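Local coordinates for histidine triad protein (Bacillus subtilis, PDB 1Y23) that probably acts as a nucleotide-binding hydrolase or transferase of the histidine triad (HIT) family, forming a dimer and carrying a bound zinc ion, at residues Cys7-Ile12 with Gln96-Tyr101; Val28-Asp33 with Gly40-Ile45; Leu87-Glu92 with His102-Pro107. All coordinates share one frame; numbering follows the deposited sequence.

Contact 1. Residues Cys7-Ile12 with Gln96-Tyr101; sequences CIFCKI and QSVFHY. With ZN (zinc ion), chain G.
Val98 reaches the start of helix 8-12 with both of its methyls. Val98 CG1 lies over one face of the Phe9 ring, offset toward the rim, 4.1 Å from the ring centroid in a CH-pi contact. CG2 of Val98 meets Ile8 CG2 at 3.8 Å, the two side chains crossing at about a right angle. A beta-branched residue suits this place because its two branches serve two apolar neighbours. The chain then makes an inverse gamma turn centred on Phe99 and comes back to the helix at His100. Here His100 CG is anti to the backbone N (chi1 -174°), which carries the imidazole out to the zinc ion, bound by His100 ND1 at 2.1 Å. The same zinc takes Cys7 SG at 2.3 Å and Cys10 SG at 2.5 Å; Cys7 SG lies at the edge of the His100 ring, in its plane. Phe9 CB packs against His100 ND1 at 3.6 Å, while zinc on ND1 and Pro46 O hydrogen-bonded to NE2 together fix the ring's rotation. Cys7 is also the N-cap of the helix, its SG accepting a weak bond from Cys10 N. Completed by His49, this is a Cys2His2 zinc site built on a CxxC motif.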
loop_
_atom_site.group_PDB
_atom_site.type_symbol
_atom_site.label_atom_id
_atom_site.label_comp_id
_atom_site.label_asym_id
_atom_site.label_seq_id
_atom_site.Cartn_x
_atom_site.Cartn_y
_atom_site.Cartn_z
ATOM N N CYS B 7 15.984 13.458 -9.048
ATOM C CA CYS B 7 15.320 12.470 -8.202
ATOM C C CYS B 7 16.271 11.872 -7.179
ATOM O O CYS B 7 17.246 11.219 -7.538
ATOM C CB CYS B 7 14.744 11.342 -9.057
ATOM S SG CYS B 7 13.987 10.020 -8.084
ATOM N N ILE B 8 15.973 12.076 -5.901
ATOM C CA ILE B 8 16.825 11.557 -4.841
ATOM C C ILE B 8 16.892 10.025 -4.813
ATOM O O ILE B 8 17.899 9.452 -4.391
ATOM C CB ILE B 8 16.357 12.068 -3.458
ATOM C CG1 ILE B 8 17.484 11.919 -2.435
ATOM C CG2 ILE B 8 15.137 11.279 -2.987
ATOM C CD1 ILE B 8 17.190 12.586 -1.108
ATOM N N PHE B 9 15.823 9.363 -5.256
ATOM C CA PHE B 9 15.791 7.896 -5.258
ATOM C C PHE B 9 16.604 7.283 -6.393
ATOM O O PHE B 9 17.154 6.190 -6.252
ATOM C CB PHE B 9 14.352 7.377 -5.330
ATOM C CG PHE B 9 13.566 7.590 -4.066
ATOM C CD1 PHE B 9 14.202 7.963 -2.882
ATOM C CD2 PHE B 9 12.185 7.400 -4.055
ATOM C CE1 PHE B 9 13.476 8.145 -1.706
ATOM C CE2 PHE B 9 11.445 7.578 -2.884
ATOM C CZ PHE B 9 12.092 7.952 -1.703
ATOM N N CYS B 10 16.665 7.976 -7.523
ATOM C CA CYS B 10 17.447 7.486 -8.645
ATOM C C CYS B 10 18.925 7.580 -8.277
ATOM O O CYS B 10 19.727 6.741 -8.682
ATOM C CB CYS B 10 17.150 8.304 -9.911
ATOM S SG CYS B 10 15.730 7.693 -10.886
ATOM N N LYS B 11 19.281 8.595 -7.494
ATOM C CA LYS B 11 20.670 8.773 -7.077
ATOM C C LYS B 11 21.048 7.735 -6.018
ATOM O O LYS B 11 22.219 7.392 -5.878
ATOM C CB LYS B 11 20.891 10.187 -6.534
ATOM C CG LYS B 11 20.421 11.277 -7.480
ATOM C CD LYS B 11 20.855 12.651 -7.011
ATOM C CE LYS B 11 22.285 12.950 -7.449
ATOM N NZ LYS B 11 22.350 13.123 -8.933
ATOM N N ILE B 12 20.063 7.248 -5.266
ATOM C CA ILE B 12 20.327 6.222 -4.267
ATOM C C ILE B 12 20.480 4.890 -5.006
ATOM O O ILE B 12 21.268 4.035 -4.607
ATOM C CB ILE B 12 19.178 6.095 -3.238
ATOM C CG1 ILE B 12 19.096 7.363 -2.380
ATOM C CG2 ILE B 12 19.401 4.871 -2.361
ATOM C CD1 ILE B 12 17.922 7.390 -1.405
ATOM N N GLN B 96 3.013 12.669 -1.299
ATOM C CA GLN B 96 4.208 12.291 -2.049
ATOM C C GLN B 96 5.134 13.484 -2.299
ATOM O O GLN B 96 4.758 14.422 -3.000
ATOM C CB GLN B 96 3.830 11.631 -3.387
ATOM C CG GLN B 96 5.042 11.297 -4.240
ATOM C CD GLN B 96 4.710 10.508 -5.492
ATOM O OE1 GLN B 96 3.701 10.755 -6.164
ATOM N NE2 GLN B 96 5.578 9.558 -5.827
ATOM N N SER B 97 6.340 13.444 -1.726
ATOM C CA SER B 97 7.323 14.529 -1.887
ATOM C C SER B 97 8.341 14.220 -2.989
ATOM O O SER B 97 8.882 15.134 -3.603
ATOM C CB SER B 97 8.085 14.777 -0.581
ATOM O OG SER B 97 9.305 14.051 -0.582
ATOM N N VAL B 98 8.628 12.941 -3.218
ATOM C CA VAL B 98 9.573 12.565 -4.274
ATOM C C VAL B 98 8.767 11.897 -5.384
ATOM O O VAL B 98 8.030 10.942 -5.132
ATOM C CB VAL B 98 10.656 11.575 -3.758
ATOM C CG1 VAL B 98 11.547 11.126 -4.908
ATOM C CG2 VAL B 98 11.499 12.233 -2.675
ATOM N N PHE B 99 8.900 12.392 -6.611
ATOM C CA PHE B 99 8.141 11.815 -7.715
ATOM C C PHE B 99 8.712 10.538 -8.338
ATOM O O PHE B 99 8.899 10.448 -9.552
ATOM C CB PHE B 99 7.882 12.863 -8.805
ATOM C CG PHE B 99 6.914 13.954 -8.390
ATOM C CD1 PHE B 99 5.900 13.701 -7.459
ATOM C CD2 PHE B 99 6.998 15.226 -8.960
ATOM C CE1 PHE B 99 4.985 14.696 -7.091
ATOM C CE2 PHE B 99 6.089 16.235 -8.604
ATOM C CZ PHE B 99 5.076 15.966 -7.667
ATOM N N HIS B 100 8.969 9.551 -7.486
ATOM C CA HIS B 100 9.470 8.239 -7.900
ATOM C C HIS B 100 8.677 7.292 -7.008
ATOM O O HIS B 100 8.714 7.418 -5.785
ATOM C CB HIS B 100 10.981 8.117 -7.641
ATOM C CG HIS B 100 11.596 6.853 -8.170
ATOM N ND1 HIS B 100 12.909 6.780 -8.588
ATOM C CD2 HIS B 100 11.090 5.601 -8.315
ATOM C CE1 HIS B 100 13.185 5.544 -8.965
ATOM N NE2 HIS B 100 12.101 4.810 -8.809
ATOM N N TYR B 101 7.941 6.367 -7.619
ATOM C CA TYR B 101 7.107 5.433 -6.861
ATOM C C TYR B 101 7.860 4.763 -5.723
ATOM O O TYR B 101 8.968 4.263 -5.908
ATOM C CB TYR B 101 6.519 4.343 -7.776
ATOM C CG TYR B 101 5.621 3.354 -7.048
ATOM C CD1 TYR B 101 4.262 3.626 -6.846
ATOM C CD2 TYR B 101 6.149 2.181 -6.494
ATOM C CE1 TYR B 101 3.453 2.757 -6.104
ATOM C CE2 TYR B 101 5.356 1.308 -5.751
ATOM C CZ TYR B 101 4.007 1.600 -5.555
ATOM O OH TYR B 101 3.219 0.752 -4.802
HETATM ZN ZN ZN G . 13.688 8.392 -9.708
#

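Contact 2. Residues Val28-Asp33 with Gly40-Ile45; sequences VLAFLD and GHTLVI
Leu29 with Ile45 and Phe31 with Leu43 are the hydrogen-bonded pairs of an antiparallel ladder, and Ala30 with Val44 and Leu32 with Thr42 the non-hydrogen-bonded ones, the two strand directions lying 163° apart. Each hydrogen-bonded pair is joined by two N-H to O bonds, of which Leu43 N to Phe31 O is the shortest at 2.7 Å; beyond the strands, Asp33 N still bonds to His41 O at 2.8 Å. Phe31, Leu43 and Ile45 fill one face of the sheet with Leu29. Phe31 CG stands between the backbone N and the carbonyl carbon (chi1 53°), which swings the ring across to the neighbouring strand. Leu43 O lies above one face of that ring, Phe31 CE1 touches Leu43 CD1 at 3.6 Å, and Ile45 CD1 comes to the ring edge, 3.8 Å from Phe31 CE2. Large apolar side chains suit this face, because helix 8-13 covers it. The face of Ala30 and Val44 lies under helix 67-79; Val28 CG1 meets Val44 CG1 at 3.9 Å, while the small Ala30 lets Ile71 of that helix come close. At the turn end, Asp33 and His41 lie side by side and point the same way, carboxylate and ring planes 15° apart. Asp33 CB sits over the ring face, 3.5 Å from the His41 centroid, and Asp33 OD1 is held by Ser35 N. Gly40, with no side chain, takes a positive phi without a clash against the preceding carbonyl O, and its O accepts a hydrogen bond from Thr42 OG1 at 2.8 Å. The second subunit adds Trp119 against the His41 ring. This is a beta hairpin in the antiparallel sheet of the HIT fold, whose strands in related proteins help to line the nucleotide pocket.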
loop_
_atom_site.group_PDB
_atom_site.type_symbol
_atom_site.label_atom_id
_atom_site.label_comp_id
_atom_site.label_asym_id
_atom_site.label_seq_id
_atom_site.Cartn_x
_atom_site.Cartn_y
_atom_site.Cartn_z
ATOM N N VAL B 28 14.264 -4.272 -8.174
ATOM C CA VAL B 28 13.847 -3.650 -6.935
ATOM C C VAL B 28 14.996 -3.264 -6.010
ATOM O O VAL B 28 16.062 -3.874 -6.029
ATOM C CB VAL B 28 12.890 -4.590 -6.162
ATOM C CG1 VAL B 28 12.330 -3.883 -4.939
ATOM C CG2 VAL B 28 11.746 -5.042 -7.077
ATOM N N LEU B 29 14.763 -2.231 -5.210
ATOM C CA LEU B 29 15.729 -1.766 -4.237
ATOM C C LEU B 29 14.956 -1.280 -3.014
ATOM O O LEU B 29 14.046 -0.446 -3.122
ATOM C CB LEU B 29 16.587 -0.625 -4.793
ATOM C CG LEU B 29 17.664 -0.076 -3.833
ATOM C CD1 LEU B 29 18.614 -1.207 -3.407
ATOM C CD2 LEU B 29 18.454 1.027 -4.521
ATOM N N ALA B 30 15.316 -1.830 -1.857
ATOM C CA ALA B 30 14.698 -1.469 -0.588
ATOM C C ALA B 30 15.772 -0.916 0.354
ATOM O O ALA B 30 16.909 -1.395 0.371
ATOM C CB ALA B 30 14.029 -2.680 0.029
ATOM N N PHE B 31 15.402 0.101 1.125
ATOM C CA PHE B 31 16.321 0.741 2.059
ATOM C C PHE B 31 15.576 1.515 3.141
ATOM O O PHE B 31 14.446 1.964 2.940
ATOM C CB PHE B 31 17.271 1.677 1.306
ATOM C CG PHE B 31 16.574 2.666 0.416
ATOM C CD1 PHE B 31 16.033 3.837 0.940
ATOM C CD2 PHE B 31 16.454 2.423 -0.951
ATOM C CE1 PHE B 31 15.383 4.753 0.116
ATOM C CE2 PHE B 31 15.807 3.331 -1.785
ATOM C CZ PHE B 31 15.268 4.501 -1.253
ATOM N N LEU B 32 16.220 1.666 4.293
ATOM C CA LEU B 32 15.625 2.374 5.418
ATOM C C LEU B 32 15.313 3.842 5.111
ATOM O O LEU B 32 16.076 4.519 4.418
ATOM C CB LEU B 32 16.556 2.277 6.636
ATOM C CG LEU B 32 16.615 0.900 7.318
ATOM C CD1 LEU B 32 17.676 0.893 8.418
ATOM C CD2 LEU B 32 15.251 0.574 7.894
ATOM N N ASP B 33 14.173 4.326 5.595
ATOM C CA ASP B 33 13.816 5.733 5.397
ATOM C C ASP B 33 14.512 6.435 6.559
ATOM O O ASP B 33 14.287 6.082 7.716
ATOM C CB ASP B 33 12.300 5.943 5.495
ATOM C CG ASP B 33 11.879 7.376 5.171
ATOM O OD1 ASP B 33 12.567 8.317 5.616
ATOM O OD2 ASP B 33 10.856 7.575 4.478
ATOM N N GLY B 40 12.706 0.550 11.835
ATOM C CA GLY B 40 12.547 -0.414 10.760
ATOM C C GLY B 40 11.836 0.162 9.542
ATOM O O GLY B 40 11.598 -0.544 8.563
ATOM N N HIS B 41 11.498 1.446 9.606
ATOM C CA HIS B 41 10.817 2.139 8.517
ATOM C C HIS B 41 11.586 1.933 7.215
ATOM O O HIS B 41 12.683 2.467 7.036
ATOM C CB HIS B 41 10.700 3.634 8.860
ATOM C CG HIS B 41 9.929 4.434 7.855
ATOM N ND1 HIS B 41 9.025 3.860 6.989
ATOM C CD2 HIS B 41 9.918 5.763 7.583
ATOM C CE1 HIS B 41 8.494 4.798 6.223
ATOM N NE2 HIS B 41 9.018 5.960 6.562
ATOM N N THR B 42 11.001 1.158 6.305
ATOM C CA THR B 42 11.646 0.846 5.032
ATOM C C THR B 42 10.954 1.396 3.781
ATOM O O THR B 42 9.729 1.502 3.727
ATOM C CB THR B 42 11.766 -0.687 4.861
ATOM O OG1 THR B 42 12.462 -1.243 5.984
ATOM C CG2 THR B 42 12.521 -1.029 3.593
ATOM N N LEU B 43 11.756 1.741 2.780
ATOM C CA LEU B 43 11.241 2.214 1.498
ATOM C C LEU B 43 11.552 1.156 0.447
ATOM O O LEU B 43 12.703 0.750 0.291
ATOM C CB LEU B 43 11.898 3.523 1.084
ATOM C CG LEU B 43 11.347 4.744 1.808
ATOM C CD1 LEU B 43 12.294 5.919 1.610
ATOM C CD2 LEU B 43 9.940 5.057 1.274
ATOM N N VAL B 44 10.522 0.705 -0.261
ATOM C CA VAL B 44 10.688 -0.296 -1.304
ATOM C C VAL B 44 10.344 0.386 -2.618
ATOM O O VAL B 44 9.198 0.797 -2.845
ATOM C CB VAL B 44 9.743 -1.500 -1.103
ATOM C CG1 VAL B 44 10.008 -2.554 -2.157
ATOM C CG2 VAL B 44 9.917 -2.082 0.285
ATOM N N ILE B 45 11.340 0.515 -3.481
ATOM C CA ILE B 45 11.129 1.168 -4.758
ATOM C C ILE B 45 11.675 0.341 -5.914
ATOM O O ILE B 45 12.533 -0.514 -5.724
ATOM C CB ILE B 45 11.821 2.563 -4.782
ATOM C CG1 ILE B 45 13.327 2.413 -5.011
ATOM C CG2 ILE B 45 11.620 3.264 -3.437
ATOM C CD1 ILE B 45 14.061 3.728 -5.179
#

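Contact 3. Residues Leu87-Glu92 with His102-Pro107; sequences LNNNGE and HMHIIP
Leu87 O is gripped twice by His104. The backbone N of His104 donates to it at 2.7 Å in a nearly straight bond (172°), and His104 ND1 adds a longer one at 3.2 Å, with the carbonyl O in the ring plane but the donor well above the carbonyl plane. In return Leu87 N bonds to His104 O at 2.9 Å, on a lone pair. Past this pair the strands, 149° apart in direction, are bridged by water. One water accepts from Asn89 N and donates to His102 O at 2.8 Å; another accepts from His102 N and donates to Asn89 O. A third links Asn89 ND2 with His102 NE2. Asparagine suits such a place, since its amide can both donate and accept: Asn88 ND2 makes a weak bond to His102 O, and Asn88 OD1 accepts from Asn90 ND2 at 3.0 Å. In the packing, Leu87 CB lies beside His104 CB, and Phe115 and, from the second subunit, Trp119 cover the leucine, an apolar setting that suits it. Asn89 ND2 nears His104 CE1 at 3.7 Å, the side chains crossing at about a right angle with the amide plane turned 44° from the ring; on the other face Asn88 CB touches Met103 SD. Residues 87-90 also pair with a strand of the second subunit, so the sheet continues through the dimer. Through ND1 the second and third histidines of the triad are each tied to a carbonyl, His102 to His100 O, and His102 NE2 faces the third water. In HIT hydrolases the middle histidine is the nucleophile, so His102 probably plays that part.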
loop_
_atom_site.group_PDB
_atom_site.type_symbol
_atom_site.label_atom_id
_atom_site.label_comp_id
_atom_site.label_asym_id
_atom_site.label_seq_id
_atom_site.Cartn_x
_atom_site.Cartn_y
_atom_site.Cartn_z
ATOM N N LEU B 87 2.171 1.751 2.906
ATOM C CA LEU B 87 1.585 2.992 2.422
ATOM C C LEU B 87 2.288 3.520 1.188
ATOM O O LEU B 87 3.517 3.578 1.119
ATOM C CB LEU B 87 1.650 4.064 3.511
ATOM C CG LEU B 87 1.161 5.471 3.150
ATOM C CD1 LEU B 87 -0.342 5.455 2.897
ATOM C CD2 LEU B 87 1.498 6.433 4.289
ATOM N N ASN B 88 1.487 3.922 0.219
ATOM C CA ASN B 88 1.991 4.463 -1.025
ATOM C C ASN B 88 1.280 5.801 -1.232
ATOM O O ASN B 88 0.061 5.870 -1.120
ATOM C CB ASN B 88 1.645 3.502 -2.156
ATOM C CG ASN B 88 1.854 4.109 -3.514
ATOM O OD1 ASN B 88 1.096 3.851 -4.446
ATOM N ND2 ASN B 88 2.888 4.916 -3.642
ATOM N N ASN B 89 2.029 6.862 -1.520
ATOM C CA ASN B 89 1.419 8.176 -1.739
ATOM C C ASN B 89 1.644 8.620 -3.180
ATOM O O ASN B 89 2.756 8.534 -3.696
ATOM C CB ASN B 89 2.018 9.225 -0.791
ATOM C CG ASN B 89 1.977 8.796 0.664
ATOM O OD1 ASN B 89 0.970 8.273 1.143
ATOM N ND2 ASN B 89 3.072 9.041 1.384
ATOM N N ASN B 90 0.584 9.109 -3.814
ATOM C CA ASN B 90 0.650 9.563 -5.195
ATOM C C ASN B 90 0.125 10.988 -5.313
ATOM O O ASN B 90 -1.079 11.233 -5.230
ATOM C CB ASN B 90 -0.165 8.622 -6.077
ATOM C CG ASN B 90 0.302 7.183 -5.968
ATOM O OD1 ASN B 90 1.307 6.793 -6.560
ATOM N ND2 ASN B 90 -0.418 6.391 -5.189
ATOM N N GLY B 91 1.046 11.925 -5.498
ATOM C CA GLY B 91 0.663 13.313 -5.614
ATOM C C GLY B 91 0.995 14.091 -4.363
ATOM O O GLY B 91 0.831 13.607 -3.239
ATOM N N GLU B 92 1.472 15.311 -4.578
ATOM C CA GLU B 92 1.848 16.228 -3.512
ATOM C C GLU B 92 0.840 16.243 -2.374
ATOM O O GLU B 92 1.190 15.998 -1.221
ATOM C CB GLU B 92 1.982 17.641 -4.087
ATOM C CG GLU B 92 2.283 18.711 -3.050
ATOM C CD GLU B 92 2.137 20.115 -3.603
ATOM O OE1 GLU B 92 2.522 21.072 -2.891
ATOM O OE2 GLU B 92 1.633 20.262 -4.743
ATOM N N HIS B 102 7.246 4.766 -4.545
ATOM C CA HIS B 102 7.827 4.125 -3.377
ATOM C C HIS B 102 6.735 3.658 -2.430
ATOM O O HIS B 102 5.686 4.286 -2.312
ATOM C CB HIS B 102 8.805 5.057 -2.637
ATOM C CG HIS B 102 8.254 6.418 -2.330
ATOM N ND1 HIS B 102 8.037 7.370 -3.301
ATOM C CD2 HIS B 102 7.913 6.996 -1.155
ATOM C CE1 HIS B 102 7.591 8.478 -2.740
ATOM N NE2 HIS B 102 7.506 8.279 -1.435
ATOM N N MET B 103 6.993 2.535 -1.773
ATOM C CA MET B 103 6.060 1.954 -0.824
ATOM C C MET B 103 6.694 2.023 0.557
ATOM O O MET B 103 7.860 1.666 0.720
ATOM C CB MET B 103 5.797 0.492 -1.182
ATOM C CG MET B 103 4.882 -0.238 -0.218
ATOM S SD MET B 103 3.137 -0.046 -0.639
ATOM C CE MET B 103 2.816 -1.624 -1.424
ATOM N N HIS B 104 5.944 2.509 1.543
ATOM C CA HIS B 104 6.447 2.570 2.911
ATOM C C HIS B 104 6.038 1.292 3.623
ATOM O O HIS B 104 4.880 0.874 3.541
ATOM C CB HIS B 104 5.829 3.720 3.713
ATOM C CG HIS B 104 6.226 5.084 3.256
ATOM N ND1 HIS B 104 5.484 5.810 2.347
ATOM C CD2 HIS B 104 7.257 5.881 3.621
ATOM C CE1 HIS B 104 6.039 6.997 2.180
ATOM N NE2 HIS B 104 7.116 7.066 2.942
ATOM N N ILE B 105 6.983 0.677 4.315
ATOM C CA ILE B 105 6.697 -0.515 5.096
ATOM C C ILE B 105 6.900 -0.062 6.533
ATOM O O ILE B 105 8.030 0.066 7.006
ATOM C CB ILE B 105 7.661 -1.662 4.753
ATOM C CG1 ILE B 105 7.435 -2.084 3.295
ATOM C CG2 ILE B 105 7.438 -2.833 5.701
ATOM C CD1 ILE B 105 8.227 -3.295 2.869
ATOM N N ILE B 106 5.797 0.196 7.224
ATOM C CA ILE B 106 5.876 0.702 8.583
ATOM C C ILE B 106 5.494 -0.278 9.679
ATOM O O ILE B 106 4.334 -0.646 9.830
ATOM C CB ILE B 106 5.019 1.974 8.723
ATOM C CG1 ILE B 106 5.429 2.988 7.641
ATOM C CG2 ILE B 106 5.204 2.578 10.107
ATOM C CD1 ILE B 106 4.416 4.098 7.402
ATOM N N PRO B 107 6.489 -0.736 10.451
ATOM C CA PRO B 107 6.207 -1.674 11.539
ATOM C C PRO B 107 5.561 -0.866 12.657
ATOM O O PRO B 107 5.859 0.320 12.821
ATOM C CB PRO B 107 7.593 -2.197 11.911
ATOM C CG PRO B 107 8.464 -1.006 11.660
ATOM C CD PRO B 107 7.938 -0.482 10.340
HETATM O O HOH W 1 4.588 6.699 -4.780
HETATM O O HOH W 2 4.709 6.692 -1.249
HETATM O O HOH W 3 6.087 9.646 0.697
#

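How the contacts relate
From the N terminus, the helix beginning after Cys7 waits longest for its partner: contact 1 closes a loop of more than eighty residues when 96-101 arrives. Contact 2 lies within that span and closes only a short turn, making the hairpin of strands 28-32 and 42-46. Contact 3 opens after contact 2 has closed, and it crosses contact 1, because 96-101 falls between its strands while 7-12 lies before both. Contacts 2 and 3 share one sheet, since strand 42-46 bonds to strand 103-108 through Thr42 with Ile105 and Val44 with Met103. Phe9 packs on Leu43 and Ile45, and Gln96 reaches Gly91, so the zinc-bound helix and loop are joined to that sheet.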